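Local structure of N5-carboxyaminoimidazole ribonucleotide synthetase (Bacillus anthracis, 3QFF) at residues Arg331-Asn334 with Arg335-Gly338. The protein probably carboxylates aminoimidazole ribonucleotide to its N5-carboxy derivative with ATP and bicarbonate, in de novo purine synthesis, and binds ADP in this complex. Residues are numbered along the deposited sequence; the frame is centred on the assembly and turned at random.
Sequences RQVN and RLTG
Arg-335 N donates to Gln-332 O at 2.7 Å and Leu-336 N to Val-333 O at 3.2 Å, two successive i to i+3 bonds that curl the backbone into a short 3-10 turn. The first bond is the straighter, with an N-H...O angle of 159°.

The side chains of Gln-332 and Arg-335 run alongside each other and point the same way. The amide and guanidinium planes are 36° apart. NE2 of Gln-332 lies 3.2 Å from NH2 of Arg-335, but both are donors and do not bond. NE2 bonds instead to the backbone O of Leu-375; the Arg-335 side chain also touches this residue. The bend of Gln-332 at chi2 (-80°) brings its amide beside the guanidinium; OE1 lies 3.5 Å from Arg-335 NE, a contact and not a hydrogen bond.

Val-333 and Leu-336 are the buried pair. Their side chains cross at about a right angle, with Val-333 CG2 3.8 Å from Leu-336 CD1. Val-333 also packs on Leu-305 of the second subunit, and Leu-336 on Leu-375.

This 3-10 turn follows helix 323-331 and leads into strand 339-343, outermost in its sheet within this chain, in the C-terminal domain of this ATP-grasp enzyme, at the subunit interface.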
loop_
_atom_site.group_PDB
_atom_site.type_symbol
_atom_site.label_atom_id
_atom_site.label_comp_id
_atom_site.label_asym_id
_atom_site.label_seq_id
_atom_site.Cartn_x
_atom_site.Cartn_y
_atom_site.Cartn_z
ATOM N N ARG A 331 -9.512 -12.686 17.462
ATOM C CA ARG A 331 -10.824 -13.167 17.881
ATOM C C ARG A 331 -11.943 -12.183 17.531
ATOM O O ARG A 331 -13.097 -12.583 17.336
ATOM C CB ARG A 331 -10.825 -13.539 19.375
ATOM C CG ARG A 331 -10.039 -14.830 19.648
ATOM C CD ARG A 331 -10.109 -15.316 21.098
ATOM N NE ARG A 331 -9.320 -14.478 22.001
ATOM C CZ ARG A 331 -9.837 -13.547 22.799
ATOM N NH1 ARG A 331 -11.150 -13.337 22.818
ATOM N NH2 ARG A 331 -9.046 -12.826 23.582
ATOM N N GLN A 332 -11.584 -10.904 17.437
ATOM C CA GLN A 332 -12.533 -9.826 17.166
ATOM C C GLN A 332 -12.506 -9.396 15.699
ATOM O O GLN A 332 -13.063 -8.361 15.349
ATOM C CB GLN A 332 -12.210 -8.607 18.042
ATOM C CG GLN A 332 -12.503 -8.767 19.540
ATOM C CD GLN A 332 -13.954 -8.574 19.859
ATOM O OE1 GLN A 332 -14.806 -9.316 19.383
ATOM N NE2 GLN A 332 -14.255 -7.564 20.661
ATOM N N VAL A 333 -11.857 -10.191 14.851
ATOM C CA VAL A 333 -11.630 -9.823 13.447
ATOM C C VAL A 333 -12.918 -9.450 12.698
ATOM O O VAL A 333 -12.922 -8.535 11.877
ATOM C CB VAL A 333 -10.767 -10.888 12.699
ATOM C CG1 VAL A 333 -11.617 -12.030 12.165
ATOM C CG2 VAL A 333 -9.958 -10.239 11.579
ATOM N N ASN A 334 -14.017 -10.129 13.034
ATOM C CA ASN A 334 -15.334 -9.824 12.470
ATOM C C ASN A 334 -15.890 -8.451 12.862
ATOM O O ASN A 334 -16.868 -7.987 12.287
ATOM C CB ASN A 334 -16.336 -10.934 12.835
ATOM C CG ASN A 334 -16.552 -11.067 14.344
ATOM O OD1 ASN A 334 -15.607 -10.981 15.142
ATOM N ND2 ASN A 334 -17.806 -11.283 14.741
ATOM N N ARG A 335 -15.268 -7.795 13.836
ATOM C CA ARG A 335 -15.765 -6.504 14.296
ATOM C C ARG A 335 -14.916 -5.350 13.772
ATOM O O ARG A 335 -15.091 -4.201 14.195
ATOM C CB ARG A 335 -15.842 -6.457 15.825
ATOM C CG ARG A 335 -16.685 -7.562 16.440
ATOM C CD ARG A 335 -17.645 -7.012 17.472
ATOM N NE ARG A 335 -16.988 -6.630 18.723
ATOM C CZ ARG A 335 -17.631 -6.277 19.836
ATOM N NH1 ARG A 335 -18.961 -6.255 19.869
ATOM N NH2 ARG A 335 -16.947 -5.948 20.926
ATOM N N LEU A 336 -14.038 -5.645 12.812
ATOM C CA LEU A 336 -13.035 -4.677 12.375
ATOM C C LEU A 336 -13.450 -3.806 11.190
ATOM O O LEU A 336 -12.597 -3.364 10.410
ATOM C CB LEU A 336 -11.690 -5.362 12.115
ATOM C CG LEU A 336 -10.995 -5.966 13.340
ATOM C CD1 LEU A 336 -9.737 -6.697 12.909
ATOM C CD2 LEU A 336 -10.659 -4.886 14.369
ATOM N N THR A 337 -14.751 -3.534 11.087
ATOM C CA THR A 337 -15.290 -2.588 10.100
ATOM C C THR A 337 -14.693 -1.178 10.273
ATOM O O THR A 337 -14.566 -0.680 11.400
ATOM C CB THR A 337 -16.846 -2.536 10.150
ATOM O OG1 THR A 337 -17.344 -1.644 9.135
ATOM C CG2 THR A 337 -17.328 -2.052 11.491
ATOM N N GLY A 338 -14.316 -0.549 9.159
ATOM C CA GLY A 338 -13.698 0.781 9.185
ATOM C C GLY A 338 -12.314 0.802 9.834
ATOM O O GLY A 338 -11.799 1.872 10.173
#